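Local coordinates for protein 303aa long hypothetical esterase (Sulfolobus tokodaii, PDB 3AIN) that is a thermostable, dimeric carboxylesterase of the alpha/beta-hydrolase fold, related to hormone-sensitive lipase, that probably hydrolyses carboxylic esters, at residues A41-I46 with F101-I106; C113-N118 with Q304-I309; D146-V151 with I181-E186; K189-V194 with K318-K323. The protein carries 1 engineered substitution. One frame throughout, in Å; residues are numbered along the deposited sequence.

Contact 1. Residues A41-I46 with F101-I106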
loop_
_atom_site.group_PDB
_atom_site.type_symbol
_atom_site.label_atom_id
_atom_site.label_comp_id
_atom_site.label_asym_id
_atom_site.label_seq_id
_atom_site.Cartn_x
_atom_site.Cartn_y
_atom_site.Cartn_z
ATOM N N ALA A 41 11.316 -9.116 33.548
ATOM C CA ALA A 41 11.979 -7.804 33.272
ATOM C C ALA A 41 11.158 -6.637 33.821
ATOM O O ALA A 41 9.948 -6.596 33.643
ATOM C CB ALA A 41 12.201 -7.633 31.769
ATOM N N SER A 42 11.835 -5.660 34.421
ATOM C CA SER A 42 11.177 -4.431 34.895
ATOM C C SER A 42 10.793 -3.536 33.707
ATOM O O SER A 42 11.325 -3.693 32.606
ATOM C CB SER A 42 12.103 -3.676 35.846
ATOM O OG SER A 42 13.242 -3.146 35.168
ATOM N N VAL A 43 9.930 -2.559 33.935
ATOM C CA VAL A 43 9.627 -1.576 32.891
ATOM C C VAL A 43 10.916 -0.882 32.418
ATOM O O VAL A 43 11.134 -0.706 31.216
ATOM C CB VAL A 43 8.609 -0.531 33.370
ATOM C CG1 VAL A 43 8.492 0.597 32.363
ATOM C CG2 VAL A 43 7.239 -1.194 33.594
ATOM N N GLU A 44 11.768 -0.472 33.360
ATOM C CA GLU A 44 13.049 0.141 32.982
ATOM C C GLU A 44 13.892 -0.797 32.129
ATOM O O GLU A 44 14.595 -0.346 31.231
ATOM C CB GLU A 44 13.857 0.570 34.223
ATOM C CG GLU A 44 13.283 1.752 34.972
ATOM C CD GLU A 44 12.996 2.966 34.089
ATOM O OE1 GLU A 44 13.720 3.198 33.100
ATOM O OE2 GLU A 44 12.014 3.676 34.372
ATOM N N GLU A 45 13.960 -2.067 32.519
ATOM C CA GLU A 45 14.724 -3.045 31.741
ATOM C C GLU A 45 14.190 -3.191 30.312
ATOM O O GLU A 45 14.958 -3.224 29.341
ATOM C CB GLU A 45 14.800 -4.393 32.463
ATOM C CG GLU A 45 15.906 -4.417 33.538
ATOM C CD GLU A 45 15.972 -5.709 34.325
ATOM O OE1 GLU A 45 14.907 -6.258 34.679
ATOM O OE2 GLU A 45 17.108 -6.153 34.631
ATOM N N ILE A 46 12.870 -3.186 30.172
ATOM C CA ILE A 46 12.274 -3.287 28.852
ATOM C C ILE A 46 12.491 -2.013 28.033
ATOM O O ILE A 46 12.777 -2.095 26.836
ATOM C CB ILE A 46 10.773 -3.650 28.921
ATOM C CG1 ILE A 46 10.609 -5.028 29.582
ATOM C CG2 ILE A 46 10.180 -3.672 27.514
ATOM C CD1 ILE A 46 9.177 -5.344 29.969
ATOM N N PHE A 101 1.956 3.306 25.365
ATOM C CA PHE A 101 2.002 4.477 26.257
ATOM C C PHE A 101 3.018 4.356 27.384
ATOM O O PHE A 101 3.073 5.238 28.234
ATOM C CB PHE A 101 0.617 4.822 26.855
ATOM C CG PHE A 101 -0.474 4.980 25.820
ATOM C CD1 PHE A 101 -0.560 6.141 25.055
ATOM C CD2 PHE A 101 -1.390 3.950 25.597
ATOM C CE1 PHE A 101 -1.529 6.272 24.049
ATOM C CE2 PHE A 101 -2.388 4.086 24.625
ATOM C CZ PHE A 101 -2.463 5.243 23.861
ATOM N N VAL A 102 3.775 3.264 27.381
ATOM C CA VAL A 102 4.682 2.906 28.496
ATOM C C VAL A 102 6.134 2.830 28.022
ATOM O O VAL A 102 7.069 3.128 28.790
ATOM C CB VAL A 102 4.250 1.571 29.131
ATOM C CG1 VAL A 102 5.335 1.038 30.129
ATOM C CG2 VAL A 102 2.872 1.756 29.833
ATOM N N LEU A 103 6.310 2.291 26.818
ATOM C CA LEU A 103 7.616 1.935 26.285
ATOM C C LEU A 103 7.923 2.747 25.035
ATOM O O LEU A 103 7.073 3.491 24.531
ATOM C CB LEU A 103 7.666 0.441 25.929
ATOM C CG LEU A 103 7.173 -0.471 27.064
ATOM C CD1 LEU A 103 6.999 -1.859 26.501
ATOM C CD2 LEU A 103 8.227 -0.447 28.189
ATOM N N GLY A 104 9.132 2.567 24.514
ATOM C CA GLY A 104 9.579 3.323 23.346
ATOM C C GLY A 104 9.931 4.774 23.625
ATOM O O GLY A 104 9.733 5.276 24.739
ATOM N N ASP A 105 10.656 5.370 22.684
ATOM C CA ASP A 105 11.236 6.682 22.875
ATOM C C ASP A 105 11.933 7.088 21.580
ATOM O O ASP A 105 11.971 6.320 20.631
ATOM C CB ASP A 105 12.256 6.621 24.007
ATOM C CG ASP A 105 13.506 5.914 23.604
ATOM O OD1 ASP A 105 13.422 4.710 23.288
ATOM O OD2 ASP A 105 14.560 6.587 23.569
ATOM N N ILE A 106 12.488 8.291 21.565
ATOM C CA ILE A 106 13.109 8.822 20.359
ATOM C C ILE A 106 14.271 7.947 19.878
ATOM O O ILE A 106 14.391 7.665 18.677
ATOM C CB ILE A 106 13.631 10.248 20.612
ATOM C CG1 ILE A 106 12.484 11.252 20.506
ATOM C CG2 ILE A 106 14.766 10.592 19.635
ATOM C CD1 ILE A 106 12.875 12.626 21.056
#
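Both methyls of Leu103 close on a single methyl of Ile46: CG2 of Ile46 sits 3.8 Å from Leu103 CD1 and equally near Leu103 CD2, one methyl lying between the two branches of the leucine. Ile46 presents that branch because its CG1 stands beside the backbone N (chi1 -62°), which turns CG2 toward the loop. One turn earlier on the same helix, Val43 meets Val102 at about a right angle, CG1 to CG1 at 3.9 Å. Leu103 CD2 also lies 4.2 Å from the carbonyl O of Val43, so the loop leucine borders both Val43 and Ile46.

The polar work is done beside this patch. Ser42 and Glu45 form a capping box: Ser42 OG accepts from Glu45 N at 2.9 Å, while Ser42 N returns a nearly straight bond (172°) to the anti lone pair of Glu45 OE1. Arg47, on the same helix, adds a bond to Val102 O. Trp225 packs on Val43, and Phe226 on Val102 and Leu103, both from helix 220-230. The first modelled helix, packed over the loop after strand 92-96, is consistent with the cap region that roofs the active site in hormone-sensitive-lipase-like esterases.

Contact 2. Residues C113-N118 with Q304-I309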
loop_
_atom_site.group_PDB
_atom_site.type_symbol
_atom_site.label_atom_id
_atom_site.label_comp_id
_atom_site.label_asym_id
_atom_site.label_seq_id
_atom_site.Cartn_x
_atom_site.Cartn_y
_atom_site.Cartn_z
ATOM N N CYS A 113 12.258 6.448 12.124
ATOM C CA CYS A 113 12.046 7.838 11.698
ATOM C C CYS A 113 13.005 8.271 10.586
ATOM O O CYS A 113 12.613 9.034 9.725
ATOM C CB CYS A 113 12.141 8.808 12.882
ATOM S SG CYS A 113 10.711 8.651 14.012
ATOM N N ARG A 114 14.245 7.773 10.598
ATOM C CA ARG A 114 15.147 8.041 9.463
ATOM C C ARG A 114 14.593 7.450 8.171
ATOM O O ARG A 114 14.550 8.121 7.133
ATOM C CB ARG A 114 16.551 7.494 9.735
ATOM C CG ARG A 114 17.290 8.225 10.857
ATOM C CD ARG A 114 18.478 7.354 11.299
ATOM N NE ARG A 114 19.368 8.031 12.235
ATOM C CZ ARG A 114 20.439 8.732 11.867
ATOM N NH1 ARG A 114 20.724 8.887 10.578
ATOM N NH2 ARG A 114 21.185 9.330 12.781
ATOM N N ALA A 115 14.114 6.211 8.232
ATOM C CA ALA A 115 13.560 5.598 7.050
ATOM C C ALA A 115 12.323 6.327 6.519
ATOM O O ALA A 115 12.193 6.532 5.319
ATOM C CB ALA A 115 13.252 4.128 7.295
ATOM N N ILE A 116 11.435 6.751 7.422
ATOM C CA ILE A 116 10.262 7.530 7.015
ATOM C C ILE A 116 10.657 8.874 6.364
ATOM O O ILE A 116 10.071 9.308 5.359
ATOM C CB ILE A 116 9.315 7.736 8.224
ATOM C CG1 ILE A 116 8.607 6.416 8.563
ATOM C CG2 ILE A 116 8.300 8.838 7.918
ATOM C CD1 ILE A 116 7.794 6.487 9.871
ATOM N N THR A 117 11.622 9.542 6.974
ATOM C CA THR A 117 12.105 10.824 6.478
ATOM C C THR A 117 12.591 10.678 5.044
ATOM O O THR A 117 12.233 11.467 4.174
ATOM C CB THR A 117 13.272 11.311 7.338
ATOM O OG1 THR A 117 12.789 11.586 8.655
ATOM C CG2 THR A 117 13.905 12.565 6.738
ATOM N N ASN A 118 13.408 9.664 4.797
ATOM C CA ASN A 118 13.922 9.458 3.431
ATOM C C ASN A 118 12.829 9.058 2.444
ATOM O O ASN A 118 12.860 9.433 1.265
ATOM C CB ASN A 118 15.080 8.453 3.424
ATOM C CG ASN A 118 16.348 9.018 4.043
ATOM O OD1 ASN A 118 16.569 10.237 4.031
ATOM N ND2 ASN A 118 17.102 8.164 4.721
ATOM N N GLN A 304 7.527 -6.560 3.894
ATOM C CA GLN A 304 6.245 -5.838 3.921
ATOM C C GLN A 304 6.283 -4.530 4.705
ATOM O O GLN A 304 5.574 -3.569 4.356
ATOM C CB GLN A 304 5.126 -6.719 4.476
ATOM C CG GLN A 304 4.853 -7.973 3.638
ATOM C CD GLN A 304 5.546 -9.226 4.207
ATOM O OE1 GLN A 304 6.677 -9.158 4.699
ATOM N NE2 GLN A 304 4.867 -10.383 4.103
ATOM N N GLY A 305 7.123 -4.495 5.742
ATOM C CA GLY A 305 7.322 -3.284 6.519
ATOM C C GLY A 305 7.986 -2.214 5.658
ATOM O O GLY A 305 7.647 -1.035 5.754
ATOM N N ARG A 306 9.057 -2.596 4.959
ATOM C CA ARG A 306 9.685 -1.706 3.997
ATOM C C ARG A 306 8.688 -1.167 2.966
ATOM O O ARG A 306 8.687 0.032 2.681
ATOM C CB ARG A 306 10.901 -2.370 3.325
ATOM C CG ARG A 306 11.431 -1.641 2.099
ATOM C CD ARG A 306 11.756 -0.208 2.428
ATOM N NE ARG A 306 12.904 -0.125 3.317
ATOM C CZ ARG A 306 13.457 1.013 3.729
ATOM N NH1 ARG A 306 12.901 2.183 3.414
ATOM N NH2 ARG A 306 14.535 0.973 4.509
ATOM N N ASP A 307 7.834 -2.031 2.426
ATOM C CA ASP A 307 6.832 -1.582 1.453
ATOM C C ASP A 307 5.785 -0.656 2.079
ATOM O O ASP A 307 5.327 0.286 1.435
ATOM C CB ASP A 307 6.170 -2.783 0.731
ATOM C CG ASP A 307 7.181 -3.591 -0.104
ATOM O OD1 ASP A 307 8.229 -3.017 -0.455
ATOM O OD2 ASP A 307 6.913 -4.771 -0.450
ATOM N N ALA A 308 5.397 -0.921 3.329
ATOM C CA ALA A 308 4.549 0.016 4.072
ATOM C C ALA A 308 5.168 1.405 4.204
ATOM O O ALA A 308 4.504 2.413 3.972
ATOM C CB ALA A 308 4.177 -0.536 5.456
ATOM N N ILE A 309 6.461 1.446 4.485
ATOM C CA ILE A 309 7.147 2.726 4.571
ATOM C C ILE A 309 7.173 3.399 3.190
ATOM O O ILE A 309 7.051 4.609 3.101
ATOM C CB ILE A 309 8.545 2.562 5.122
ATOM C CG1 ILE A 309 8.461 2.186 6.609
ATOM C CG2 ILE A 309 9.374 3.852 4.935
ATOM C CD1 ILE A 309 9.763 1.649 7.179
HETATM O O HOH W 1 13.729 4.947 3.575
#
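A water joins Ala115 to Arg306, donating to the carbonyl O of Ala115 at 2.8 Å and accepting from Arg306 NH1 at 2.9 Å. It lies at the edge of the guanidinium, in its plane. Arg306 reaches this place by bending twice along its chain (chi2 55°, chi3 69°), which brings its end nearer to helix 110-120 and lets Ala115 CB touch NH1 at an oblique angle. The charge has a stronger partner in Glu60, whose OE2 forms a salt bridge with NH2 while its OE1 accepts from Asn118 ND2; one carboxylate thus links both helices.

Beside the water, packing takes over. Ile309 puts CG2 3.9 Å from Ala115 O and 4.3 Å from Ile116 CA, lying against the backbone, while its CD1 reaches Ala115 CB. Ile309 and the methyl of Ala115 lie between the short axes, which approach to 10.6 Å with 47° between the N-to-C directions of the two segments. Elsewhere on helix 113-118 is a doubly held carbonyl: Cys113 O accepts from Thr117 N and, at 2.8 Å, from Thr117 OG1, the two donors arriving from opposite faces of the carbonyl plane.

Ile116 leans on Leu93 and Tyr95 of strand 92-96, and Cys113 and Thr117 on Tyr82 of strand 76-83. Asp307, on the same helix as Arg306 and Ile309, pairs with Lys318 of the second subunit, so helix 303-321 packs on helix 110-120 and also takes part in the dimer interface.

Contact 3. Residues D146-V151 with I181-E186; sequences DALKWV and ILSKKE
Two neighbouring helices of the alpha/beta-hydrolase sandwich, 139-153 and 171-185, touch lightly here, with Leu148 laid against Ser183. Leu148 CD1 comes to 3.6 Å from Ser183 OG, and its CG follows at 4.2 Å; this is van der Waals contact between a methyl and a hydroxyl. The hydroxyl has its polar needs met within its own helix, by the carbonyl O of Thr179. With OG beside its own backbone N (chi1 -64°), Ser183 can make that bond and still border the leucine.

Leu148 reaches farther, to Val94 and Tyr96 of strand 92-96, so the same side chain packs on the central sheet and on the adjoining helix. In this family the helix corresponding to 171-185 follows the nucleophile elbow, and Leu148 meets Ser183 in its last turn.

Toward the outside the contact thins. Lys149 CD passes Glu186 OE1 at 4.4 Å, but the charges themselves do not join: NZ and OE1 are 5.7 Å apart. The lysine bends instead (chi3 73°) back over its own helix, where NZ forms a salt bridge with Asp146 OD1 at 3.1 Å. Asp146 is held in turn through OD2 by the hydroxyl of Ser73. Glu186 lies where the helix is running out: the bond from its N to Leu182 O is weak, whereas that to Ser183 O is 3.0 Å. Its side chain also rests on Phe145 of helix 139-153.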
loop_
_atom_site.group_PDB
_atom_site.type_symbol
_atom_site.label_atom_id
_atom_site.label_comp_id
_atom_site.label_asym_id
_atom_site.label_seq_id
_atom_site.Cartn_x
_atom_site.Cartn_y
_atom_site.Cartn_z
ATOM N N ASP A 146 0.473 19.482 22.358
ATOM C CA ASP A 146 1.304 20.685 22.601
ATOM C C ASP A 146 2.445 20.709 21.577
ATOM O O ASP A 146 2.771 21.766 21.025
ATOM C CB ASP A 146 1.910 20.664 24.012
ATOM C CG ASP A 146 0.898 21.023 25.102
ATOM O OD1 ASP A 146 -0.249 21.410 24.774
ATOM O OD2 ASP A 146 1.244 20.872 26.282
ATOM N N ALA A 147 3.067 19.552 21.334
ATOM C CA ALA A 147 4.121 19.478 20.298
ATOM C C ALA A 147 3.593 19.813 18.913
ATOM O O ALA A 147 4.246 20.546 18.157
ATOM C CB ALA A 147 4.806 18.069 20.315
ATOM N N LEU A 148 2.440 19.279 18.538
ATOM C CA LEU A 148 1.914 19.591 17.229
ATOM C C LEU A 148 1.641 21.084 17.066
ATOM O O LEU A 148 1.973 21.647 16.138
ATOM C CB LEU A 148 0.648 18.805 16.958
ATOM C CG LEU A 148 -0.085 18.978 15.643
ATOM C CD1 LEU A 148 -0.782 20.242 15.700
ATOM C CD2 LEU A 148 0.817 18.964 14.479
ATOM N N LYS A 149 0.984 21.656 18.040
ATOM C CA LYS A 149 0.633 23.057 17.980
ATOM C C LYS A 149 1.888 23.914 17.881
ATOM O O LYS A 149 1.938 24.794 17.148
ATOM C CB LYS A 149 -0.193 23.466 19.192
ATOM C CG LYS A 149 -0.543 24.919 19.300
ATOM C CD LYS A 149 -1.414 25.146 20.560
ATOM C CE LYS A 149 -0.651 25.044 21.924
ATOM N NZ LYS A 149 -0.810 23.849 22.903
ATOM N N TRP A 150 2.886 23.606 18.677
ATOM C CA TRP A 150 4.135 24.321 18.563
ATOM C C TRP A 150 4.751 24.151 17.176
ATOM O O TRP A 150 5.223 25.083 16.592
ATOM C CB TRP A 150 5.119 23.901 19.664
ATOM C CG TRP A 150 6.411 24.676 19.684
ATOM C CD1 TRP A 150 6.687 25.782 20.420
ATOM C CD2 TRP A 150 7.596 24.392 18.945
ATOM N NE1 TRP A 150 7.964 26.207 20.182
ATOM C CE2 TRP A 150 8.533 25.381 19.262
ATOM C CE3 TRP A 150 7.934 23.444 18.004
ATOM C CZ2 TRP A 150 9.773 25.401 18.709
ATOM C CZ3 TRP A 150 9.160 23.471 17.470
ATOM C CH2 TRP A 150 10.078 24.426 17.829
ATOM N N VAL A 151 4.771 22.920 16.668
ATOM C CA VAL A 151 5.329 22.755 15.325
ATOM C C VAL A 151 4.553 23.555 14.273
ATOM O O VAL A 151 5.144 24.172 13.387
ATOM C CB VAL A 151 5.437 21.254 14.902
ATOM C CG1 VAL A 151 5.850 21.153 13.440
ATOM C CG2 VAL A 151 6.488 20.567 15.764
ATOM N N ILE A 181 -7.913 15.199 16.062
ATOM C CA ILE A 181 -9.228 15.616 16.579
ATOM C C ILE A 181 -9.089 16.930 17.342
ATOM O O ILE A 181 -9.905 17.840 17.174
ATOM C CB ILE A 181 -9.877 14.535 17.464
ATOM C CG1 ILE A 181 -10.273 13.334 16.580
ATOM C CG2 ILE A 181 -11.150 15.087 18.192
ATOM C CD1 ILE A 181 -10.356 12.043 17.335
ATOM N N LEU A 182 -8.086 17.005 18.213
ATOM C CA LEU A 182 -7.902 18.217 19.032
ATOM C C LEU A 182 -7.545 19.441 18.188
ATOM O O LEU A 182 -7.883 20.566 18.560
ATOM C CB LEU A 182 -6.828 17.987 20.097
ATOM C CG LEU A 182 -7.193 16.996 21.203
ATOM C CD1 LEU A 182 -5.972 16.621 22.046
ATOM C CD2 LEU A 182 -8.355 17.467 22.081
ATOM N N SER A 183 -6.855 19.208 17.072
ATOM C CA SER A 183 -6.447 20.270 16.140
ATOM C C SER A 183 -7.647 20.889 15.434
ATOM O O SER A 183 -7.730 22.108 15.263
ATOM C CB SER A 183 -5.452 19.714 15.102
ATOM O OG SER A 183 -4.246 19.283 15.725
ATOM N N LYS A 184 -8.618 20.056 15.086
ATOM C CA LYS A 184 -9.839 20.546 14.461
ATOM C C LYS A 184 -10.535 21.548 15.384
ATOM O O LYS A 184 -10.902 22.655 14.967
ATOM C CB LYS A 184 -10.762 19.368 14.119
ATOM C CG LYS A 184 -12.235 19.664 14.258
ATOM C CD LYS A 184 -13.063 18.600 13.554
ATOM C CE LYS A 184 -13.549 17.546 14.529
ATOM N NZ LYS A 184 -14.836 16.909 14.058
ATOM N N LYS A 185 -10.495 21.248 16.676
ATOM C CA LYS A 185 -11.195 22.036 17.674
ATOM C C LYS A 185 -10.558 23.407 17.845
ATOM O O LYS A 185 -11.243 24.366 18.184
ATOM C CB LYS A 185 -11.220 21.299 19.014
ATOM C CG LYS A 185 -11.722 19.864 18.924
ATOM C CD LYS A 185 -11.614 19.159 20.274
ATOM C CE LYS A 185 -12.971 18.999 20.937
ATOM N NZ LYS A 185 -13.608 17.698 20.586
ATOM N N GLU A 186 -9.282 23.518 17.475
ATOM C CA GLU A 186 -8.539 24.770 17.581
ATOM C C GLU A 186 -8.261 25.432 16.237
ATOM O O GLU A 186 -7.293 26.178 16.120
ATOM C CB GLU A 186 -7.201 24.541 18.286
ATOM C CG GLU A 186 -7.322 23.777 19.579
ATOM C CD GLU A 186 -6.704 24.512 20.739
ATOM O OE1 GLU A 186 -5.799 25.338 20.501
ATOM O OE2 GLU A 186 -7.063 24.197 21.892
#

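Contact 4. Residues K189-V194 with K318-K323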
loop_
_atom_site.group_PDB
_atom_site.type_symbol
_atom_site.label_atom_id
_atom_site.label_comp_id
_atom_site.label_asym_id
_atom_site.label_seq_id
_atom_site.Cartn_x
_atom_site.Cartn_y
_atom_site.Cartn_z
ATOM N N LYS A 189 -5.127 23.469 10.801
ATOM C CA LYS A 189 -5.484 22.780 9.571
ATOM C C LYS A 189 -4.317 21.906 9.131
ATOM O O LYS A 189 -3.395 22.377 8.474
ATOM C CB LYS A 189 -5.818 23.788 8.462
ATOM C CG LYS A 189 -7.090 24.582 8.720
ATOM C CD LYS A 189 -6.976 26.013 8.206
ATOM C CE LYS A 189 -7.944 26.934 8.939
ATOM N NZ LYS A 189 -8.791 27.712 7.996
ATOM N N LEU A 190 -4.390 20.619 9.465
ATOM C CA LEU A 190 -3.362 19.664 9.072
ATOM C C LEU A 190 -3.627 19.113 7.671
ATOM O O LEU A 190 -4.782 18.946 7.277
ATOM C CB LEU A 190 -3.386 18.496 10.062
ATOM C CG LEU A 190 -3.252 18.894 11.525
ATOM C CD1 LEU A 190 -3.387 17.633 12.405
ATOM C CD2 LEU A 190 -1.890 19.538 11.717
ATOM N N LYS A 191 -2.561 18.657 7.022
ATOM C CA LYS A 191 -2.643 18.160 5.652
ATOM C C LYS A 191 -3.123 16.712 5.621
ATOM O O LYS A 191 -3.730 16.295 4.642
ATOM C CB LYS A 191 -1.290 18.258 4.943
ATOM C CG LYS A 191 -0.850 19.690 4.578
ATOM C CD LYS A 191 -2.004 20.511 4.034
ATOM C CE LYS A 191 -1.593 21.977 3.884
ATOM N NZ LYS A 191 -1.148 22.258 2.497
ATOM N N TYR A 192 -2.711 15.921 6.614
ATOM C CA TYR A 192 -2.833 14.469 6.481
ATOM C C TYR A 192 -2.591 13.800 7.843
ATOM O O TYR A 192 -1.962 14.381 8.736
ATOM C CB TYR A 192 -1.789 13.979 5.466
ATOM C CG TYR A 192 -2.150 12.680 4.757
ATOM C CD1 TYR A 192 -2.986 12.682 3.638
ATOM C CD2 TYR A 192 -1.657 11.466 5.209
ATOM C CE1 TYR A 192 -3.318 11.490 2.971
ATOM C CE2 TYR A 192 -2.013 10.267 4.568
ATOM C CZ TYR A 192 -2.802 10.296 3.433
ATOM O OH TYR A 192 -3.157 9.113 2.782
ATOM N N GLN A 193 -3.110 12.592 8.008
ATOM C CA GLN A 193 -2.765 11.797 9.201
ATOM C C GLN A 193 -2.420 10.366 8.748
ATOM O O GLN A 193 -3.161 9.754 7.984
ATOM C CB GLN A 193 -3.928 11.793 10.213
ATOM C CG GLN A 193 -5.280 11.335 9.635
ATOM C CD GLN A 193 -6.406 11.418 10.660
ATOM O OE1 GLN A 193 -6.231 11.041 11.816
ATOM N NE2 GLN A 193 -7.559 11.973 10.247
ATOM N N VAL A 194 -1.290 9.860 9.224
ATOM C CA VAL A 194 -0.863 8.489 8.890
ATOM C C VAL A 194 -0.957 7.612 10.151
ATOM O O VAL A 194 -0.287 7.903 11.140
ATOM C CB VAL A 194 0.611 8.493 8.482
ATOM C CG1 VAL A 194 1.096 7.041 8.230
ATOM C CG2 VAL A 194 0.811 9.374 7.215
ATOM N N LYS A 318 2.783 12.995 -2.159
ATOM C CA LYS A 318 1.618 13.432 -2.931
ATOM C C LYS A 318 0.941 14.621 -2.256
ATOM O O LYS A 318 0.619 15.634 -2.915
ATOM C CB LYS A 318 0.623 12.268 -3.109
ATOM C CG LYS A 318 -0.734 12.664 -3.687
ATOM C CD LYS A 318 -1.759 11.508 -3.573
ATOM C CE LYS A 318 -2.324 11.408 -2.143
ATOM N NZ LYS A 318 -3.491 10.468 -2.059
ATOM N N VAL A 319 0.587 14.468 -0.979
ATOM C CA VAL A 319 -0.163 15.538 -0.314
ATOM C C VAL A 319 0.663 16.815 -0.113
ATOM O O VAL A 319 0.119 17.903 -0.227
ATOM C CB VAL A 319 -0.831 15.084 1.022
ATOM C CG1 VAL A 319 0.191 14.994 2.143
ATOM C CG2 VAL A 319 -1.941 16.061 1.415
ATOM N N PHE A 320 1.958 16.689 0.165
ATOM C CA PHE A 320 2.798 17.877 0.430
ATOM C C PHE A 320 3.202 18.534 -0.887
ATOM O O PHE A 320 3.141 19.758 -1.022
ATOM C CB PHE A 320 4.073 17.503 1.195
ATOM C CG PHE A 320 3.847 17.190 2.655
ATOM C CD1 PHE A 320 2.989 17.962 3.423
ATOM C CD2 PHE A 320 4.633 16.229 3.284
ATOM C CE1 PHE A 320 2.792 17.661 4.783
ATOM C CE2 PHE A 320 4.503 15.987 4.658
ATOM C CZ PHE A 320 3.584 16.708 5.391
ATOM N N TYR A 321 3.590 17.724 -1.866
ATOM C CA TYR A 321 4.339 18.233 -3.016
ATOM C C TYR A 321 3.605 18.101 -4.351
ATOM O O TYR A 321 4.057 18.640 -5.358
ATOM C CB TYR A 321 5.725 17.610 -3.109
ATOM C CG TYR A 321 6.534 17.663 -1.845
ATOM C CD1 TYR A 321 6.786 18.866 -1.193
ATOM C CD2 TYR A 321 7.012 16.496 -1.268
ATOM C CE1 TYR A 321 7.521 18.897 -0.008
ATOM C CE2 TYR A 321 7.823 16.523 -0.117
ATOM C CZ TYR A 321 7.993 17.716 0.554
ATOM O OH TYR A 321 8.840 17.756 1.644
ATOM N N GLY A 322 2.506 17.352 -4.370
ATOM C CA GLY A 322 1.839 17.015 -5.625
ATOM C C GLY A 322 2.570 15.956 -6.441
ATOM O O GLY A 322 2.200 15.682 -7.585
ATOM N N LYS A 323 3.548 15.293 -5.825
ATOM C CA LYS A 323 4.365 14.292 -6.520
ATOM C C LYS A 323 3.765 12.886 -6.447
ATOM O O LYS A 323 2.625 12.636 -6.846
ATOM C CB LYS A 323 5.786 14.272 -5.951
ATOM C CG LYS A 323 6.650 15.442 -6.394
ATOM C CD LYS A 323 8.024 14.967 -6.841
ATOM C CE LYS A 323 8.966 16.136 -7.086
ATOM N NZ LYS A 323 9.141 16.963 -5.861
ATOM O OXT LYS A 323 4.433 11.946 -6.009
HETATM O O HOH W 2 1.275 21.388 0.603
HETATM O O HOH W 3 -4.384 9.298 0.425
#
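Val319 fills the tight part of this contact, whereas at its borders polar groups meet by way of two waters. Val319 CG2 rests 3.7 Å from the carbonyl O of Lys191, and CG1 packs on Tyr192 CB at 4.0 Å. The valine achieves this two-pronged fit with CG1 held between its backbone N and carbonyl carbon (chi1 77°), which sets CG1 on Tyr192 CB and CG2 near both the Lys191 carbonyl and the tyrosine ring. Tyr192 CD1 then lies 4.2 Å from both CB and CG2 of the valine. Next to it, Phe320 brings CE1 to 4.1 Å from Lys191 CB, an oblique approach that extends the apolar patch along the lysine's stem.

The two borders are looser. At one, a water donates to Phe320 O and accepts a weak bond from Lys191 NZ, whose chain curls round to it. At the other, a second water lies in the plane of the tyrosine ring, 2.7 Å from Tyr192 OH, and accepts from Lys318 NZ at 2.9 Å. That ammonium also forms salt bridges with Glu303 and Asp307 of the second subunit, so this border runs into the dimer interface. Tyr192 is buried further against Val315 and Leu316. A C-terminal helix packed against a strand of the central parallel sheet is characteristic of the alpha/beta-hydrolase fold.

From the N terminus, contact 1 closes first, bringing the first modelled helix onto the loop that follows strand 92-96 and enclosing three strands of the sheet. Contact 2 opens afterwards and spans the longest loop, from helix 110-120 to helix 303-321. Within that span lies contact 3, which joins helices 139-153 and 171-185. Contact 4 begins inside the span at strand 192-196 but ends beyond it on helix 303-321, so contacts 2 and 4 cross and share that helix. Contacts 3 and 4 touch through Leu190, whose CD1 is 3.8 Å from Ser183 OG. The four contacts together tie the first modelled helix, probably part of the cap, to the sheet and its flanking helices.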